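Local coordinates for uncharacterized protein AF_0924 (Archaeoglobus fulgidus, PDB 3DT5), which is of unknown function but is probably a membrane protein, of which this mainly helical C-terminal domain carries a bound calcium ion, at residues A18-L23 with K110-L115; M68-K73 with W83-K88. All coordinates share one frame; numbering follows the deposited sequence. Where two conformers were deposited one is given.

Contact 1. Residues A18-L23 with K110-L115; sequences AIEDRL and KEYYTL. With EDO (1,2-ethanediol), chain C.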
ATOM      1  N   ALA A  18      -2.498   0.179  19.109  1.00 36.55           N
ATOM      2  CA  ALA A  18      -1.945   1.249  18.251  1.00 37.92           C
ATOM      3  C   ALA A  18      -1.234   0.672  17.032  1.00 38.29           C
ATOM      4  O   ALA A  18      -1.435   1.107  15.891  1.00 39.26           O
ATOM      5  CB  ALA A  18      -0.987   2.157  19.059  1.00 38.13           C
ATOM      6  N   ILE A  19      -0.415  -0.340  17.264  1.00 39.14           N
ATOM      7  CA  ILE A  19       0.318  -0.969  16.172  1.00 40.33           C
ATOM      8  C   ILE A  19      -0.615  -1.799  15.250  1.00 40.02           C
ATOM      9  O   ILE A  19      -0.476  -1.734  14.020  1.00 40.53           O
ATOM     10  CB  ILE A  19       1.552  -1.703  16.728  1.00 41.46           C
ATOM     11  CG1 ILE A  19       2.452  -2.247  15.622  1.00 45.07           C
ATOM     12  CG2 ILE A  19       1.187  -2.763  17.750  1.00 42.11           C
ATOM     13  CD1 ILE A  19       3.938  -1.919  15.977  1.00 47.24           C
ATOM     14  N   GLU A  20      -1.597  -2.480  15.832  1.00 39.01           N
ATOM     15  CA  GLU A  20      -2.621  -3.205  15.059  0.60 38.80           C
ATOM     16  C   GLU A  20      -3.394  -2.257  14.130  1.00 39.64           C
ATOM     17  O   GLU A  20      -3.683  -2.624  13.002  1.00 40.30           O
ATOM     18  CB  GLU A  20      -3.590  -3.970  15.983  0.60 38.47           C
ATOM     19  CG  GLU A  20      -3.012  -5.283  16.603  0.60 37.60           C
ATOM     20  CD  GLU A  20      -3.835  -5.854  17.796  0.60 37.09           C
ATOM     21  OE1 GLU A  20      -4.966  -5.382  18.043  0.60 34.23           O
ATOM     22  OE2 GLU A  20      -3.346  -6.786  18.496  0.60 33.27           O
ATOM     23  N   ASP A  21      -3.721  -1.041  14.600  1.00 39.76           N
ATOM     24  CA  ASP A  21      -4.438  -0.043  13.776  1.00 40.53           C
ATOM     25  C   ASP A  21      -3.596   0.385  12.557  1.00 41.49           C
ATOM     26  O   ASP A  21      -4.147   0.575  11.483  1.00 42.31           O
ATOM     27  CB  ASP A  21      -4.834   1.220  14.546  1.00 40.15           C
ATOM     28  CG  ASP A  21      -5.953   0.986  15.548  1.00 41.80           C
ATOM     29  OD1 ASP A  21      -6.609  -0.075  15.490  1.00 42.87           O
ATOM     30  OD2 ASP A  21      -6.174   1.870  16.400  1.00 43.99           O
ATOM     31  N   ARG A  22      -2.288   0.556  12.736  1.00 40.52           N
ATOM     32  CA  ARG A  22      -1.435   0.890  11.606  1.00 41.59           C
ATOM     33  C   ARG A  22      -1.513  -0.243  10.553  1.00 41.85           C
ATOM     34  O   ARG A  22      -1.694   0.039   9.355  1.00 42.51           O
ATOM     35  CB  ARG A  22       0.018   1.144  12.050  1.00 38.29           C
ATOM     36  CG  ARG A  22       0.209   2.306  13.029  1.00 40.97           C
ATOM     37  CD  ARG A  22       1.744   2.465  13.271  1.00 41.78           C
ATOM     38  NE  ARG A  22       2.382   3.109  12.122  1.00 40.16           N
ATOM     39  CZ  ARG A  22       3.686   3.068  11.828  1.00 40.71           C
ATOM     40  NH1 ARG A  22       4.577   2.490  12.637  1.00 39.72           N
ATOM     41  NH2 ARG A  22       4.117   3.683  10.739  1.00 39.54           N
ATOM     42  N   LEU A  23      -1.310  -1.493  10.971  1.00 41.38           N
ATOM     43  CA  LEU A  23      -1.384  -2.636  10.058  1.00 41.41           C
ATOM     44  C   LEU A  23      -2.751  -2.751   9.395  1.00 41.11           C
ATOM     45  O   LEU A  23      -2.857  -2.919   8.166  1.00 40.78           O
ATOM     46  CB  LEU A  23      -1.053  -3.952  10.771  1.00 40.95           C
ATOM     47  CG  LEU A  23       0.381  -4.010  11.320  1.00 43.73           C
ATOM     48  CD1 LEU A  23       0.528  -5.252  12.225  1.00 42.15           C
ATOM     49  CD2 LEU A  23       1.421  -4.054  10.176  1.00 40.28           C
ATOM     50  N   LYS A 110       7.354  -6.906  12.407  1.00 47.08           N
ATOM     51  CA  LYS A 110       8.430  -7.313  13.377  1.00 48.45           C
ATOM     52  C   LYS A 110       8.216  -6.636  14.733  1.00 47.49           C
ATOM     53  O   LYS A 110       8.310  -7.278  15.780  1.00 46.62           O
ATOM     54  CB  LYS A 110       9.858  -7.023  12.883  1.00 48.55           C
ATOM     55  CG  LYS A 110      10.287  -7.703  11.563  1.00 52.26           C
ATOM     56  CD  LYS A 110      11.822  -7.524  11.233  1.00 52.72           C
ATOM     57  CE  LYS A 110      12.111  -7.117   9.722  1.00 57.46           C
ATOM     58  NZ  LYS A 110      12.354  -5.563   9.442  1.00 55.14           N
ATOM     59  N   GLU A 111       7.901  -5.341  14.698  1.00 46.04           N
ATOM     60  CA  GLU A 111       7.617  -4.576  15.912  1.00 45.94           C
ATOM     61  C   GLU A 111       6.385  -5.098  16.670  1.00 47.35           C
ATOM     62  O   GLU A 111       6.361  -5.125  17.921  1.00 47.42           O
ATOM     63  CB  GLU A 111       7.469  -3.098  15.544  1.00 45.00           C
ATOM     64  CG  GLU A 111       8.805  -2.555  15.008  1.00 43.46           C
ATOM     65  CD  GLU A 111       8.732  -1.095  14.584  1.00 43.29           C
ATOM     66  OE1 GLU A 111       7.684  -0.673  14.021  1.00 43.10           O
ATOM     67  OE2 GLU A 111       9.730  -0.391  14.767  1.00 42.95           O
ATOM     68  N   TYR A 112       5.367  -5.498  15.915  1.00 47.58           N
ATOM     69  CA  TYR A 112       4.184  -6.083  16.501  1.00 49.41           C
ATOM     70  C   TYR A 112       4.534  -7.371  17.268  1.00 50.57           C
ATOM     71  O   TYR A 112       4.081  -7.567  18.405  1.00 50.51           O
ATOM     72  CB  TYR A 112       3.141  -6.401  15.409  1.00 51.40           C
ATOM     73  CG  TYR A 112       1.931  -7.060  16.045  1.00 53.20           C
ATOM     74  CD1 TYR A 112       0.969  -6.286  16.689  1.00 52.62           C
ATOM     75  CD2 TYR A 112       1.806  -8.452  16.088  1.00 56.43           C
ATOM     76  CE1 TYR A 112      -0.123  -6.861  17.317  1.00 54.30           C
ATOM     77  CE2 TYR A 112       0.704  -9.056  16.723  1.00 56.42           C
ATOM     78  CZ  TYR A 112      -0.247  -8.233  17.337  1.00 55.68           C
ATOM     79  OH  TYR A 112      -1.342  -8.769  17.978  1.00 57.91           O
ATOM     80  N   TYR A 113       5.334  -8.243  16.646  1.00 50.68           N
ATOM     81  CA  TYR A 113       5.735  -9.500  17.264  1.00 52.19           C
ATOM     82  C   TYR A 113       6.731  -9.309  18.407  1.00 52.57           C
ATOM     83  O   TYR A 113       6.714 -10.062  19.366  1.00 52.03           O
ATOM     84  CB  TYR A 113       6.315 -10.462  16.223  1.00 53.24           C
ATOM     85  CG  TYR A 113       5.368 -10.848  15.106  1.00 56.27           C
ATOM     86  CD1 TYR A 113       4.046 -11.205  15.370  1.00 59.56           C
ATOM     87  CD2 TYR A 113       5.812 -10.884  13.773  1.00 57.52           C
ATOM     88  CE1 TYR A 113       3.174 -11.582  14.319  1.00 61.08           C
ATOM     89  CE2 TYR A 113       4.972 -11.248  12.731  1.00 57.38           C
ATOM     90  CZ  TYR A 113       3.652 -11.595  13.000  1.00 59.03           C
ATOM     91  OH  TYR A 113       2.822 -11.969  11.953  1.00 59.26           O
ATOM     92  N   THR A 114       7.593  -8.298  18.309  1.00 53.07           N
ATOM     93  CA  THR A 114       8.518  -7.946  19.389  1.00 54.15           C
ATOM     94  C   THR A 114       7.731  -7.591  20.624  1.00 54.46           C
ATOM     95  O   THR A 114       8.078  -7.999  21.728  1.00 53.86           O
ATOM     96  CB  THR A 114       9.385  -6.738  18.994  1.00 54.40           C
ATOM     97  OG1 THR A 114      10.176  -7.107  17.869  1.00 56.51           O
ATOM     98  CG2 THR A 114      10.323  -6.270  20.144  1.00 54.70           C
ATOM     99  N   LEU A 115       6.672  -6.810  20.412  1.00 54.50           N
ATOM    100  CA  LEU A 115       5.808  -6.345  21.481  1.00 55.01           C
ATOM    101  C   LEU A 115       4.896  -7.468  21.979  1.00 53.66           C
ATOM    102  O   LEU A 115       4.761  -7.650  23.190  1.00 55.43           O
ATOM    103  CB  LEU A 115       4.986  -5.129  21.026  1.00 56.02           C
ATOM    104  CG  LEU A 115       4.071  -4.450  22.059  1.00 58.12           C
ATOM    105  CD1 LEU A 115       4.897  -3.831  23.190  1.00 59.53           C
ATOM    106  CD2 LEU A 115       3.158  -3.378  21.407  1.00 57.13           C
TER
HETATM  107  C1  EDO C 302       8.047   1.080  10.460  1.00 37.15           C
HETATM  108  O1  EDO C 302       9.396   1.543  10.491  1.00 37.46           O
HETATM  109  C2  EDO C 302       7.205   2.212   9.853  1.00 33.96           C
HETATM  110  O2  EDO C 302       6.943   3.127  10.884  1.00 33.73           O
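Ile19 and Tyr112 face each other where two nearly antiparallel helices meet, their axes 10.2 Å apart and at 155°. This is the tight part. Ile19 CG2 reaches the edge of the Tyr112 ring, 3.7 Å from Tyr112 CD1. The other branch of Ile19 runs on toward the second helix, with CG1 trans to the backbone N (chi1 -173°), and brings Ile19 CD1 to 3.7 Å from Glu111 CB. Leu23 CD1 lies obliquely to the ring, 4.3 Å from Tyr112 CB. At the far end of the ring, in one of two Glu20 conformers, Tyr112 OH tentatively donates to Glu20 OE2 at 2.9 Å. A phenylalanine in place of Tyr112 would probably leave Glu20 OE2, in the conformer that reaches it, without the hydroxyl donor.

The contact is looser toward both ends. Beyond Ile19 at one end, Arg22 NH1 and NH2 both donate hydrogen bonds to O2 of an ethanediol, probably a crystallisation additive. Arg22 NH1 and Glu111 OE1 stay 4.6 Å apart. Toward the end of helix 88-116, Leu115 CD2 only brushes Ile19 CG2, at 4.2 Å. The arrangement is that of an antiparallel helix pair, joining helix 16-35 to the C-terminal end of helix 88-116.

Contact 2. Residues M68-K73 with W83-K88; sequences MHFKFK and WTFYAK. With CA (calcium ion), chain B.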
HETATM    1  N   MSE A  68       0.472  11.869  -3.309  1.00 31.30           N
HETATM    2  CA  MSE A  68      -0.697  12.505  -2.700  0.60 32.36           C
HETATM    3  C   MSE A  68      -1.982  12.216  -3.463  1.00 31.90           C
HETATM    4  O   MSE A  68      -3.076  12.372  -2.931  1.00 32.05           O
HETATM    5  CB  MSE A  68      -0.522  14.026  -2.780  0.60 32.11           C
HETATM    6  CG  MSE A  68      -1.076  14.734  -1.591  0.60 35.88           C
HETATM    7 SE   MSE A  68       0.197  14.405  -0.166  0.42 39.75          SE
HETATM    8  CE  MSE A  68       1.850  14.115  -1.204  0.60 36.67           C
ATOM      9  N   HIS A  69      -1.832  11.860  -4.727  1.00 32.90           N
ATOM     10  CA  HIS A  69      -2.939  11.752  -5.665  1.00 34.52           C
ATOM     11  C   HIS A  69      -2.836  10.438  -6.410  1.00 36.50           C
ATOM     12  O   HIS A  69      -1.743   9.967  -6.666  1.00 37.96           O
ATOM     13  CB  HIS A  69      -2.907  12.886  -6.690  1.00 34.08           C
ATOM     14  CG  HIS A  69      -3.054  14.251  -6.097  1.00 35.42           C
ATOM     15  ND1 HIS A  69      -4.233  14.700  -5.545  1.00 38.31           N
ATOM     16  CD2 HIS A  69      -2.171  15.273  -5.971  1.00 37.49           C
ATOM     17  CE1 HIS A  69      -4.070  15.934  -5.093  1.00 36.99           C
ATOM     18  NE2 HIS A  69      -2.824  16.301  -5.327  1.00 37.72           N
ATOM     19  N   PHE A  70      -3.962   9.845  -6.780  1.00 36.60           N
ATOM     20  CA  PHE A  70      -3.905   8.545  -7.467  1.00 38.64           C
ATOM     21  C   PHE A  70      -5.019   8.387  -8.527  1.00 40.08           C
ATOM     22  O   PHE A  70      -4.743   7.908  -9.630  1.00 42.56           O
ATOM     23  CB  PHE A  70      -4.013   7.380  -6.471  1.00 38.11           C
ATOM     24  CG  PHE A  70      -4.155   6.032  -7.149  1.00 38.63           C
ATOM     25  CD1 PHE A  70      -3.062   5.457  -7.796  1.00 38.91           C
ATOM     26  CD2 PHE A  70      -5.394   5.385  -7.195  1.00 39.92           C
ATOM     27  CE1 PHE A  70      -3.201   4.216  -8.464  1.00 40.81           C
ATOM     28  CE2 PHE A  70      -5.531   4.146  -7.868  1.00 40.07           C
ATOM     29  CZ  PHE A  70      -4.415   3.582  -8.488  1.00 38.13           C
ATOM     30  N   LYS A  71      -6.242   8.749  -8.154  1.00 40.28           N
ATOM     31  CA  LYS A  71      -7.461   8.500  -8.942  1.00 42.99           C
ATOM     32  C   LYS A  71      -7.308   8.819 -10.421  1.00 43.59           C
ATOM     33  O   LYS A  71      -7.745   8.053 -11.275  1.00 42.33           O
ATOM     34  CB  LYS A  71      -8.577   9.447  -8.483  1.00 43.29           C
ATOM     35  CG  LYS A  71      -9.407   8.981  -7.356  1.00 47.82           C
ATOM     36  CD  LYS A  71     -10.516  10.008  -7.051  1.00 46.08           C
ATOM     37  CE  LYS A  71     -11.572  10.082  -8.150  1.00 52.04           C
ATOM     38  NZ  LYS A  71     -12.918   9.528  -7.726  1.00 53.16           N
ATOM     39  N   PHE A  72      -6.801  10.014 -10.716  1.00 41.33           N
ATOM     40  CA  PHE A  72      -6.755  10.439 -12.092  1.00 42.05           C
ATOM     41  C   PHE A  72      -5.452  10.080 -12.805  1.00 42.36           C
ATOM     42  O   PHE A  72      -5.199  10.552 -13.906  1.00 43.93           O
ATOM     43  CB  PHE A  72      -7.120  11.927 -12.178  1.00 42.63           C
ATOM     44  CG  PHE A  72      -8.501  12.219 -11.651  1.00 44.17           C
ATOM     45  CD1 PHE A  72      -9.629  11.672 -12.275  1.00 45.70           C
ATOM     46  CD2 PHE A  72      -8.686  12.997 -10.504  1.00 46.64           C
ATOM     47  CE1 PHE A  72     -10.936  11.921 -11.782  1.00 45.62           C
ATOM     48  CE2 PHE A  72      -9.987  13.252  -9.979  1.00 47.34           C
ATOM     49  CZ  PHE A  72     -11.114  12.726 -10.630  1.00 47.39           C
ATOM     50  N   LYS A  73      -4.648   9.218 -12.192  1.00 41.52           N
ATOM     51  CA  LYS A  73      -3.374   8.816 -12.771  1.00 42.40           C
ATOM     52  C   LYS A  73      -3.419   7.416 -13.327  1.00 40.56           C
ATOM     53  O   LYS A  73      -2.514   7.004 -14.052  1.00 40.57           O
ATOM     54  CB  LYS A  73      -2.225   8.847 -11.729  1.00 42.92           C
ATOM     55  CG  LYS A  73      -2.086  10.107 -10.868  1.00 45.67           C
ATOM     56  CD  LYS A  73      -1.804  11.295 -11.654  1.00 48.46           C
ATOM     57  CE  LYS A  73      -0.799  12.143 -10.884  1.00 56.27           C
ATOM     58  NZ  LYS A  73      -1.448  13.342 -10.397  1.00 58.18           N
ATOM     59  N   TRP A  83      -3.333  -2.112 -12.508  1.00 39.80           N
ATOM     60  CA  TRP A  83      -3.560  -0.682 -12.582  1.00 39.82           C
ATOM     61  C   TRP A  83      -2.746  -0.173 -13.789  1.00 40.10           C
ATOM     62  O   TRP A  83      -1.544  -0.375 -13.857  1.00 39.67           O
ATOM     63  CB  TRP A  83      -3.078   0.025 -11.303  1.00 38.59           C
ATOM     64  CG  TRP A  83      -3.925  -0.262 -10.096  1.00 38.40           C
ATOM     65  CD1 TRP A  83      -3.602  -1.101  -9.036  1.00 36.01           C
ATOM     66  CD2 TRP A  83      -5.221   0.258  -9.830  1.00 37.01           C
ATOM     67  NE1 TRP A  83      -4.640  -1.107  -8.112  1.00 37.73           N
ATOM     68  CE2 TRP A  83      -5.626  -0.252  -8.564  1.00 37.65           C
ATOM     69  CE3 TRP A  83      -6.069   1.167 -10.512  1.00 37.22           C
ATOM     70  CZ2 TRP A  83      -6.882   0.048  -7.995  1.00 39.35           C
ATOM     71  CZ3 TRP A  83      -7.306   1.507  -9.906  1.00 36.78           C
ATOM     72  CH2 TRP A  83      -7.689   0.950  -8.665  1.00 37.43           C
ATOM     73  N   THR A  84      -3.428   0.459 -14.742  1.00 40.27           N
ATOM     74  CA  THR A  84      -2.753   1.009 -15.920  1.00 41.67           C
ATOM     75  C   THR A  84      -2.490   2.472 -15.618  1.00 43.00           C
ATOM     76  O   THR A  84      -3.438   3.239 -15.401  1.00 42.17           O
ATOM     77  CB  THR A  84      -3.632   0.920 -17.192  1.00 41.87           C
ATOM     78  OG1 THR A  84      -3.760  -0.457 -17.558  1.00 40.34           O
ATOM     79  CG2 THR A  84      -2.972   1.681 -18.398  1.00 43.27           C
ATOM     80  N   PHE A  85      -1.216   2.855 -15.607  1.00 43.33           N
ATOM     81  CA  PHE A  85      -0.837   4.260 -15.421  1.00 43.84           C
ATOM     82  C   PHE A  85      -0.717   4.925 -16.782  1.00 44.69           C
ATOM     83  O   PHE A  85      -0.199   4.319 -17.728  1.00 45.84           O
ATOM     84  CB  PHE A  85       0.499   4.377 -14.688  1.00 43.13           C
ATOM     85  CG  PHE A  85       0.380   4.176 -13.223  1.00 43.51           C
ATOM     86  CD1 PHE A  85       0.384   2.876 -12.680  1.00 44.05           C
ATOM     87  CD2 PHE A  85       0.154   5.256 -12.372  1.00 43.40           C
ATOM     88  CE1 PHE A  85       0.231   2.668 -11.313  1.00 40.55           C
ATOM     89  CE2 PHE A  85       0.016   5.045 -11.001  1.00 44.19           C
ATOM     90  CZ  PHE A  85       0.058   3.745 -10.464  1.00 41.50           C
ATOM     91  N   TYR A  86      -1.162   6.166 -16.879  1.00 45.04           N
ATOM     92  CA  TYR A  86      -1.053   6.894 -18.150  1.00 46.85           C
ATOM     93  C   TYR A  86       0.294   7.559 -18.355  1.00 47.30           C
ATOM     94  O   TYR A  86       0.706   7.716 -19.474  1.00 48.69           O
ATOM     95  CB  TYR A  86      -2.213   7.863 -18.347  1.00 45.68           C
ATOM     96  CG  TYR A  86      -3.533   7.116 -18.331  1.00 47.55           C
ATOM     97  CD1 TYR A  86      -3.852   6.215 -19.345  1.00 46.26           C
ATOM     98  CD2 TYR A  86      -4.430   7.264 -17.254  1.00 44.00           C
ATOM     99  CE1 TYR A  86      -5.014   5.499 -19.314  1.00 46.43           C
ATOM    100  CE2 TYR A  86      -5.593   6.564 -17.217  1.00 47.26           C
ATOM    101  CZ  TYR A  86      -5.894   5.670 -18.252  1.00 46.35           C
ATOM    102  OH  TYR A  86      -7.118   4.971 -18.210  1.00 46.82           O
ATOM    103  N   ALA A  87       0.944   7.974 -17.274  1.00 47.95           N
ATOM    104  CA  ALA A  87       2.258   8.595 -17.367  1.00 47.61           C
ATOM    105  C   ALA A  87       3.288   7.690 -16.719  1.00 47.60           C
ATOM    106  O   ALA A  87       3.093   7.214 -15.600  1.00 46.49           O
ATOM    107  CB  ALA A  87       2.243   9.943 -16.704  1.00 47.93           C
ATOM    108  N   LYS A  88       4.377   7.445 -17.441  1.00 46.90           N
ATOM    109  CA  LYS A  88       5.443   6.591 -16.963  1.00 47.40           C
ATOM    110  C   LYS A  88       5.954   7.040 -15.589  1.00 47.64           C
ATOM    111  O   LYS A  88       6.238   6.201 -14.735  1.00 46.79           O
ATOM    112  CB  LYS A  88       6.584   6.565 -17.972  1.00 47.48           C
ATOM    113  CG  LYS A  88       7.844   5.851 -17.490  1.00 49.03           C
ATOM    114  CD  LYS A  88       8.770   5.559 -18.691  1.00 53.77           C
ATOM    115  CE  LYS A  88      10.176   5.117 -18.268  1.00 55.75           C
ATOM    116  NZ  LYS A  88      11.106   5.072 -19.449  1.00 59.73           N
TER
HETATM  117 CA    CA B 301      -8.869   6.360 -12.469  1.00 33.44          CA
HETATM  118  O   HOH W   1      -0.490   8.626 -14.800  1.00 40.69           O
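The calcium site of this domain is built in part from the loop 68-73, which here packs against strand 83-85 and the turn after it. Lys71 O binds the calcium ion at 2.4 Å, and Glu44, Ala74 and Asp75 also bind it. On the strand side, Phe70 and Trp83 form a T-shaped pair. The edge of the Phe70 ring meets one face of the indole, with Phe70 CZ 3.6 Å from Trp83 CE3 and the planes at 83°. Phe70 CG is trans to the backbone N (chi1 172°), which carries the ring toward the strand. Phe70 CE1 lies 3.9 Å from Phe85 CZ. Trp83 NE1 is hydrogen-bonded to Ala33 O.

Lys73 O is the polar centre of the contact. It accepts from Tyr86 N at 3.2 Å, with an N-H...O angle of 163°. A water donates to it at 2.7 Å and accepts from Ala87 N at 2.9 Å. Phe85 CA makes a further C-H...O contact with Lys73 O at 3.5 Å. Tyr86 OH hydrogen-bonds Asp75 OD2, while OD1 of the same carboxylate binds the calcium ion. Both segments are thus tied to the metal site, so the ion probably fixes the loop against the strand.

In the fold
Contacts 1 and 2 lie on opposite sides of the chain's centre. Their own centres are 30 Å apart, and their nearest atoms are about 16 Å apart, so they do not touch. Helix 88-116 links them: its first residue, Lys88, closes segment 83-88, and it brings residues 110-115 to contact 1 near its far end. In sequence, both segments of contact 2 fall between the two segments of contact 1. Helix 16-35 also spans the gap, since it supplies residues 18-23 to contact 1 and Ala33 to the indole of contact 2. The calcium ion belongs to contact 2 alone. Contact 1 is surface helix packing, whereas contact 2 buries Phe70, Trp83 and Phe85.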